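Local coordinates for protein hydrazine synthase alpha subunit (Candidatus Kuenenia stuttgartiensis, PDB 5C2V) that condenses hydroxylamine with ammonia to hydrazine, the second half-reaction of hydrazine synthase, in a subunit that carries two c-type hemes, at residues D[477-482]-D[492-496]; D[498-504]-D[763-769]. All coordinates share one frame; numbering follows the deposited sequence.

Contact 1. Residues D[477-482]-D[492-496]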
ATOM      1  N   ARG D 477      25.789 -25.974  -1.516  1.00 76.17           N
ATOM      2  CA  ARG D 477      26.091 -24.995  -0.474  1.00 59.90           C
ATOM      3  C   ARG D 477      25.099 -23.831  -0.390  1.00 62.17           C
ATOM      4  O   ARG D 477      25.225 -22.977   0.488  1.00 51.77           O
ATOM      5  CB  ARG D 477      27.504 -24.442  -0.675  1.00 55.48           C
ATOM      6  CG  ARG D 477      28.604 -25.455  -0.405  1.00 59.91           C
ATOM      7  CD  ARG D 477      28.801 -25.674   1.087  1.00 53.47           C
ATOM      8  NE  ARG D 477      29.372 -24.498   1.739  1.00 66.72           N
ATOM      9  CZ  ARG D 477      29.694 -24.437   3.027  1.00 76.03           C
ATOM     10  NH1 ARG D 477      29.501 -25.489   3.812  1.00 79.24           N
ATOM     11  NH2 ARG D 477      30.209 -23.324   3.531  1.00 68.06           N
ATOM     12  N   PHE D 478      24.114 -23.789  -1.285  1.00 39.37           N
ATOM     13  CA  PHE D 478      23.199 -22.648  -1.331  1.00 47.46           C
ATOM     14  C   PHE D 478      21.740 -23.051  -1.541  1.00 61.69           C
ATOM     15  O   PHE D 478      21.427 -23.881  -2.395  1.00 46.92           O
ATOM     16  CB  PHE D 478      23.629 -21.675  -2.434  1.00 46.31           C
ATOM     17  CG  PHE D 478      22.695 -20.507  -2.616  1.00 40.28           C
ATOM     18  CD1 PHE D 478      22.673 -19.468  -1.698  1.00 41.23           C
ATOM     19  CD2 PHE D 478      21.853 -20.442  -3.714  1.00 32.13           C
ATOM     20  CE1 PHE D 478      21.820 -18.392  -1.867  1.00 43.75           C
ATOM     21  CE2 PHE D 478      20.999 -19.368  -3.888  1.00 50.27           C
ATOM     22  CZ  PHE D 478      20.982 -18.342  -2.964  1.00 35.24           C
ATOM     23  N   ARG D 479      20.853 -22.441  -0.761  1.00 58.16           N
ATOM     24  CA  ARG D 479      19.425 -22.735  -0.831  1.00 54.01           C
ATOM     25  C   ARG D 479      18.583 -21.464  -0.740  1.00 52.39           C
ATOM     26  O   ARG D 479      18.828 -20.606   0.108  1.00 53.00           O
ATOM     27  CB  ARG D 479      19.029 -23.707   0.284  1.00 60.00           C
ATOM     28  CG  ARG D 479      17.569 -24.123   0.260  1.00 56.08           C
ATOM     29  CD  ARG D 479      17.233 -24.876  -1.015  1.00 58.03           C
ATOM     30  NE  ARG D 479      15.799 -25.107  -1.151  1.00 65.76           N
ATOM     31  CZ  ARG D 479      15.167 -26.178  -0.683  1.00 84.09           C
ATOM     32  NH1 ARG D 479      15.844 -27.124  -0.046  1.00 78.61           N
ATOM     33  NH2 ARG D 479      13.858 -26.305  -0.854  1.00 82.27           N
ATOM     34  N   VAL D 480      17.589 -21.351  -1.616  1.00 48.40           N
ATOM     35  CA  VAL D 480      16.683 -20.207  -1.615  1.00 46.82           C
ATOM     36  C   VAL D 480      15.446 -20.490  -0.764  1.00 62.04           C
ATOM     37  O   VAL D 480      14.835 -21.552  -0.879  1.00 60.24           O
ATOM     38  CB  VAL D 480      16.241 -19.836  -3.047  1.00 48.20           C
ATOM     39  CG1 VAL D 480      15.261 -18.671  -3.023  1.00 47.69           C
ATOM     40  CG2 VAL D 480      17.449 -19.499  -3.905  1.00 65.01           C
ATOM     41  N   GLY D 481      15.086 -19.540   0.092  1.00 63.74           N
ATOM     42  CA  GLY D 481      13.905 -19.671   0.925  1.00 55.57           C
ATOM     43  C   GLY D 481      14.169 -20.403   2.226  1.00 50.16           C
ATOM     44  O   GLY D 481      13.257 -20.970   2.825  1.00 62.55           O
ATOM     45  N   ALA D 482      15.423 -20.388   2.665  1.00 55.75           N
ATOM     46  CA  ALA D 482      15.801 -21.042   3.911  1.00 61.04           C
ATOM     47  C   ALA D 482      15.254 -20.282   5.114  1.00 54.59           C
ATOM     48  O   ALA D 482      15.056 -20.854   6.186  1.00 58.47           O
ATOM     49  CB  ALA D 482      17.314 -21.171   4.004  1.00 57.57           C
ATOM     50  N   SER D 492      14.315 -14.648   1.036  1.00 41.08           N
ATOM     51  CA  SER D 492      15.448 -15.009   1.876  1.00 45.95           C
ATOM     52  C   SER D 492      16.223 -16.150   1.226  1.00 45.35           C
ATOM     53  O   SER D 492      15.820 -16.664   0.183  1.00 43.70           O
ATOM     54  CB  SER D 492      14.981 -15.403   3.278  1.00 46.27           C
ATOM     55  OG  SER D 492      14.149 -16.548   3.233  1.00 39.67           O
ATOM     56  N   SER D 493      17.326 -16.550   1.849  1.00 38.65           N
ATOM     57  CA  SER D 493      18.182 -17.597   1.301  1.00 45.13           C
ATOM     58  C   SER D 493      19.121 -18.119   2.375  1.00 39.28           C
ATOM     59  O   SER D 493      19.048 -17.693   3.520  1.00 56.63           O
ATOM     60  CB  SER D 493      18.991 -17.073   0.113  1.00 60.33           C
ATOM     61  OG  SER D 493      20.073 -16.268   0.552  1.00 52.38           O
ATOM     62  N   SER D 494      20.017 -19.024   1.998  1.00 40.51           N
ATOM     63  CA  SER D 494      20.996 -19.573   2.932  1.00 46.33           C
ATOM     64  C   SER D 494      21.942 -18.496   3.465  1.00 52.76           C
ATOM     65  O   SER D 494      22.587 -18.679   4.499  1.00 50.40           O
ATOM     66  CB  SER D 494      21.800 -20.690   2.262  1.00 46.08           C
ATOM     67  OG  SER D 494      22.860 -21.130   3.094  1.00 70.60           O
ATOM     68  N   ASN D 495      22.025 -17.380   2.747  1.00 56.81           N
ATOM     69  CA  ASN D 495      22.897 -16.274   3.128  1.00 49.04           C
ATOM     70  C   ASN D 495      22.319 -15.355   4.206  1.00 52.98           C
ATOM     71  O   ASN D 495      23.049 -14.890   5.081  1.00 51.78           O
ATOM     72  CB  ASN D 495      23.257 -15.446   1.892  1.00 65.30           C
ATOM     73  CG  ASN D 495      24.166 -16.194   0.936  1.00 42.31           C
ATOM     74  OD1 ASN D 495      25.023 -16.970   1.359  1.00 55.22           O
ATOM     75  ND2 ASN D 495      23.982 -15.966  -0.358  1.00 46.99           N
ATOM     76  N   SER D 496      21.019 -15.082   4.138  1.00 46.63           N
ATOM     77  CA  SER D 496      20.394 -14.180   5.103  1.00 54.18           C
ATOM     78  C   SER D 496      18.930 -14.517   5.359  1.00 56.79           C
ATOM     79  O   SER D 496      18.234 -15.030   4.482  1.00 54.67           O
ATOM     80  CB  SER D 496      20.506 -12.729   4.630  1.00 45.43           C
ATOM     81  OG  SER D 496      19.609 -12.469   3.564  1.00 56.75           O
TER

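Contact 2. Residues D[498-504]-D[763-769]. With CA (calcium ion), chain Z.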
ATOM      1  N   THR D 498      16.836 -12.250   5.907  1.00 65.21           N
ATOM      2  CA  THR D 498      16.115 -11.077   5.429  1.00 51.51           C
ATOM      3  C   THR D 498      16.170 -10.995   3.907  1.00 45.80           C
ATOM      4  O   THR D 498      16.790 -11.834   3.254  1.00 52.21           O
ATOM      5  CB  THR D 498      16.684  -9.776   6.025  1.00 47.10           C
ATOM      6  OG1 THR D 498      17.892  -9.419   5.342  1.00 47.49           O
ATOM      7  CG2 THR D 498      16.970  -9.947   7.510  1.00 36.00           C
ATOM      8  N   ALA D 499      15.523  -9.977   3.351  1.00 45.68           N
ATOM      9  CA  ALA D 499      15.502  -9.778   1.906  1.00 46.15           C
ATOM     10  C   ALA D 499      16.794  -9.123   1.429  1.00 64.96           C
ATOM     11  O   ALA D 499      17.036  -9.003   0.229  1.00 53.34           O
ATOM     12  CB  ALA D 499      14.300  -8.940   1.505  1.00 33.28           C
ATOM     13  N   PHE D 500      17.619  -8.701   2.382  1.00 53.98           N
ATOM     14  CA  PHE D 500      18.897  -8.073   2.072  1.00 37.30           C
ATOM     15  C   PHE D 500      19.944  -9.118   1.714  1.00 52.73           C
ATOM     16  O   PHE D 500      20.236 -10.012   2.510  1.00 45.35           O
ATOM     17  CB  PHE D 500      19.386  -7.232   3.255  1.00 45.34           C
ATOM     18  CG  PHE D 500      18.525  -6.037   3.553  1.00 62.73           C
ATOM     19  CD1 PHE D 500      17.370  -6.168   4.306  1.00 58.84           C
ATOM     20  CD2 PHE D 500      18.878  -4.780   3.089  1.00 44.49           C
ATOM     21  CE1 PHE D 500      16.578  -5.070   4.584  1.00 51.34           C
ATOM     22  CE2 PHE D 500      18.089  -3.677   3.364  1.00 51.23           C
ATOM     23  CZ  PHE D 500      16.938  -3.823   4.113  1.00 64.45           C
ATOM     24  N   GLN D 501      20.509  -9.006   0.517  1.00 52.24           N
ATOM     25  CA  GLN D 501      21.577  -9.905   0.101  1.00 49.44           C
ATOM     26  C   GLN D 501      22.918  -9.449   0.671  1.00 50.98           C
ATOM     27  O   GLN D 501      22.993  -8.444   1.378  1.00 51.10           O
ATOM     28  CB  GLN D 501      21.646  -9.999  -1.423  1.00 52.13           C
ATOM     29  CG  GLN D 501      20.522 -10.819  -2.036  1.00 52.55           C
ATOM     30  CD  GLN D 501      20.610 -10.894  -3.547  1.00 66.64           C
ATOM     31  OE1 GLN D 501      21.182 -10.015  -4.191  1.00 71.80           O
ATOM     32  NE2 GLN D 501      20.047 -11.952  -4.119  1.00 56.56           N
ATOM     33  N   GLN D 502      23.970 -10.198   0.357  1.00 48.77           N
ATOM     34  CA  GLN D 502      25.292  -9.954   0.926  1.00 47.82           C
ATOM     35  C   GLN D 502      25.853  -8.590   0.539  1.00 63.11           C
ATOM     36  O   GLN D 502      25.740  -8.157  -0.609  1.00 41.02           O
ATOM     37  CB  GLN D 502      26.258 -11.057   0.496  1.00 54.15           C
ATOM     38  CG  GLN D 502      25.788 -12.450   0.866  1.00 58.27           C
ATOM     39  CD  GLN D 502      26.586 -13.539   0.182  1.00 53.81           C
ATOM     40  OE1 GLN D 502      26.597 -13.635  -1.045  1.00 55.96           O
ATOM     41  NE2 GLN D 502      27.258 -14.367   0.973  1.00 52.02           N
ATOM     42  N   ARG D 503      26.450  -7.918   1.516  1.00 45.07           N
ATOM     43  CA  ARG D 503      27.018  -6.592   1.322  1.00 48.43           C
ATOM     44  C   ARG D 503      28.086  -6.315   2.373  1.00 51.67           C
ATOM     45  O   ARG D 503      28.213  -7.052   3.350  1.00 45.77           O
ATOM     46  CB  ARG D 503      25.928  -5.522   1.361  1.00 49.68           C
ATOM     47  CG  ARG D 503      25.010  -5.596   2.564  1.00 40.25           C
ATOM     48  CD  ARG D 503      23.719  -4.852   2.278  1.00 36.69           C
ATOM     49  NE  ARG D 503      22.959  -5.494   1.211  1.00 36.02           N
ATOM     50  CZ  ARG D 503      21.922  -4.940   0.592  1.00 39.29           C
ATOM     51  NH1 ARG D 503      21.524  -3.720   0.927  1.00 32.76           N
ATOM     52  NH2 ARG D 503      21.288  -5.600  -0.368  1.00 27.93           N
ATOM     53  N   GLY D 504      28.860  -5.257   2.163  1.00 39.98           N
ATOM     54  CA  GLY D 504      29.939  -4.919   3.071  1.00 49.03           C
ATOM     55  C   GLY D 504      30.142  -3.422   3.166  1.00 44.40           C
ATOM     56  O   GLY D 504      29.480  -2.652   2.470  1.00 36.02           O
ATOM     57  N   LEU D 763      23.440  -3.302   8.330  1.00 43.92           N
ATOM     58  CA  LEU D 763      23.831  -3.915   7.064  1.00 37.84           C
ATOM     59  C   LEU D 763      22.728  -4.792   6.475  1.00 43.00           C
ATOM     60  O   LEU D 763      22.852  -5.285   5.355  1.00 45.83           O
ATOM     61  CB  LEU D 763      25.104  -4.746   7.239  1.00 36.32           C
ATOM     62  CG  LEU D 763      26.442  -4.005   7.237  1.00 41.23           C
ATOM     63  CD1 LEU D 763      27.560  -4.946   7.645  1.00 46.03           C
ATOM     64  CD2 LEU D 763      26.720  -3.407   5.867  1.00 37.45           C
ATOM     65  N   GLY D 764      21.649  -4.980   7.226  1.00 53.80           N
ATOM     66  CA  GLY D 764      20.571  -5.851   6.795  1.00 42.95           C
ATOM     67  C   GLY D 764      20.492  -7.158   7.562  1.00 45.85           C
ATOM     68  O   GLY D 764      19.676  -8.020   7.236  1.00 39.65           O
ATOM     69  N   ALA D 765      21.353  -7.306   8.567  1.00 46.91           N
ATOM     70  CA  ALA D 765      21.311  -8.445   9.484  1.00 56.94           C
ATOM     71  C   ALA D 765      21.421  -9.787   8.768  1.00 58.11           C
ATOM     72  O   ALA D 765      20.617 -10.689   8.998  1.00 63.17           O
ATOM     73  CB  ALA D 765      20.034  -8.401  10.320  1.00 49.61           C
ATOM     74  N   GLN D 766      22.423  -9.915   7.904  1.00 56.93           N
ATOM     75  CA  GLN D 766      22.640 -11.160   7.180  1.00 48.03           C
ATOM     76  C   GLN D 766      23.242 -12.231   8.083  1.00 43.50           C
ATOM     77  O   GLN D 766      23.486 -12.004   9.268  1.00 46.44           O
ATOM     78  CB  GLN D 766      23.551 -10.934   5.968  1.00 45.38           C
ATOM     79  CG  GLN D 766      22.971 -10.031   4.891  1.00 36.99           C
ATOM     80  CD  GLN D 766      23.144  -8.560   5.210  1.00 45.01           C
ATOM     81  OE1 GLN D 766      23.755  -8.199   6.216  1.00 55.77           O
ATOM     82  NE2 GLN D 766      22.612  -7.700   4.349  1.00 41.74           N
ATOM     83  N   TRP D 767      23.473 -13.400   7.497  1.00 43.15           N
ATOM     84  CA  TRP D 767      24.088 -14.536   8.172  1.00 46.63           C
ATOM     85  C   TRP D 767      25.410 -14.835   7.490  1.00 53.59           C
ATOM     86  O   TRP D 767      26.481 -14.753   8.094  1.00 47.61           O
ATOM     87  CB  TRP D 767      23.159 -15.753   8.133  1.00 39.91           C
ATOM     88  CG  TRP D 767      23.847 -17.090   8.244  1.00 44.41           C
ATOM     89  CD1 TRP D 767      24.297 -17.867   7.213  1.00 47.93           C
ATOM     90  CD2 TRP D 767      24.106 -17.831   9.445  1.00 38.62           C
ATOM     91  NE1 TRP D 767      24.850 -19.027   7.700  1.00 53.14           N
ATOM     92  CE2 TRP D 767      24.742 -19.032   9.065  1.00 44.12           C
ATOM     93  CE3 TRP D 767      23.876 -17.590  10.802  1.00 45.33           C
ATOM     94  CZ2 TRP D 767      25.147 -19.989   9.995  1.00 48.40           C
ATOM     95  CZ3 TRP D 767      24.282 -18.542  11.724  1.00 54.30           C
ATOM     96  CH2 TRP D 767      24.909 -19.725  11.316  1.00 45.35           C
ATOM     97  N   ASP D 768      25.321 -15.175   6.209  1.00 46.26           N
ATOM     98  CA  ASP D 768      26.500 -15.423   5.410  1.00 64.47           C
ATOM     99  C   ASP D 768      26.756 -14.181   4.569  1.00 64.61           C
ATOM    100  O   ASP D 768      26.064 -13.934   3.583  1.00 68.65           O
ATOM    101  CB  ASP D 768      26.276 -16.657   4.532  1.00 70.11           C
ATOM    102  CG  ASP D 768      27.562 -17.285   4.062  1.00 74.98           C
ATOM    103  OD1 ASP D 768      28.485 -16.538   3.690  1.00 69.97           O
ATOM    104  OD2 ASP D 768      27.650 -18.530   4.068  1.00 90.38           O
ATOM    105  N   ASN D 769      27.751 -13.398   4.972  1.00 56.80           N
ATOM    106  CA  ASN D 769      28.104 -12.179   4.257  1.00 67.24           C
ATOM    107  C   ASN D 769      29.319 -12.360   3.357  1.00 77.99           C
ATOM    108  O   ASN D 769      29.769 -11.415   2.712  1.00 69.95           O
ATOM    109  CB  ASN D 769      28.336 -11.029   5.237  1.00 53.81           C
ATOM    110  CG  ASN D 769      27.228  -9.992   5.187  1.00 59.63           C
ATOM    111  OD1 ASN D 769      26.519  -9.873   4.185  1.00 38.72           O
ATOM    112  ND2 ASN D 769      27.074  -9.232   6.266  1.00 51.22           N
TER
HETATM  113 CA    CA Z 902      29.363 -17.604   1.807  1.00 68.48          CA
HETATM  114  O   HOH W   1      27.428 -17.093   0.503  1.00 56.96           O
HETATM  115  O   HOH W   2      28.473 -19.757   2.406  1.00 62.82           O

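Contact 1. Residues D[477-482]-D[492-496]
With chi1 at 176°, Phe478 swings its ring away from its own N and alongside its carbonyl carbon, and Ser493 has OG turned between its own N and carbonyl carbon (chi1 76°). These two torsions bring Phe478 CE1 to the serine, obliquely to the ring. Phe478 CE1 lies 3.7 Å from Ser493 OG. Phe478 CE1 is also 3.6 Å from Asn495 ND2, and the ring and amide planes are 36° apart. Ser493 OG also accepts from Asn495 N at 3.1 Å, an ST turn that holds the serine hydroxyl beside Phe478 CE1. Ser494 CB packs on the backbone of Arg479.

The two backbones make a single beta bridge, Val480 with Ser493. Ser494 N donates to Arg479 O at 2.7 Å. Gly481 N donates to Ser492 O at 3.0 Å. Gly481 has positive phi, and the chain turns there. Ala482 CB then rests against the backbone of Ser493.

Asn495 ND2 makes a weak hydrogen bond to Glu472, and Ser492 OG is bonded to Gly489 O. Both segments belong to the long loop between strands 461-467 and 503-510 of the middle domain. Strand 682-683 lies against Arg479 and Ala482.

Contact 2. Residues D[498-504]-D[763-769]
Phe500 lays one ring face over Gly764 CA, a CH-pi contact with the carbon 4.2 Å from the ring centroid. Gly764 ends helix 751-762 in a Schellman motif. The glycine has positive phi, and Phe500 CB lies close to its CA on the side where a side chain would project. Thr498 OG1 is placed by a chi1 of 78° between its backbone N and carbonyl carbon. From there Thr498 OG1 donates to Gly764 O at 3.0 Å, in the carbonyl plane, and accepts from Phe500 N in an ST turn.

Gln766 is bent at chi2 (82°), which folds its amide back towards the helix end. Gln766 NE2 donates to Leu763 O at 2.6 Å and weakly to Gln501 O. This amide therefore ties the end of the helix to the other segment. Arg503 crosses Gln766 at about a right angle. Arg503 CD packs on Leu763 O, and Arg503 NE donates to Gln501 O. The Phe500 ring points its edge at one face of the Arg503 guanidinium, with Phe500 CD2 3.5 Å above that plane. The guanidinium also has a polar partner in Tyr528. Arg503 N makes a weak bond to Asn769 OD1, while Asn769 ND2 is held by Val644 O.

Asp768 OD1 binds a calcium ion at 2.3 Å. Ile770, Gly772 and Asp774 complete the protein ligands, and Asp768 OD2 forms a salt bridge with Arg647. Gln502 reaches this site with its chain extended beyond CG. Gln502 NE2 donates to Asp768 O at 2.9 Å, from above the carbonyl plane, and gives a weak bond to a water on the calcium.

Overall arrangement
Contact 1 comes first along the chain and closes before contact 2 opens. Their centres are about 11 Å apart, on the same side of the chain's centre. Residues 477-496 lie in the loop between strands 461-467 and 503-510. Residues 498-504 run on from it into strand 503-510, an outermost strand, within this chain, of a four-stranded antiparallel sheet. The loop and strand belong to the middle domain, while 763-769 follows helix 751-762 near the C-terminus. Asn495 O joins the contacts, with probable hydrogen bonds to Trp767 N at 2.9 Å and to Asp768 N. Together they join the middle domain to the C-terminal part of the chain beside a calcium site.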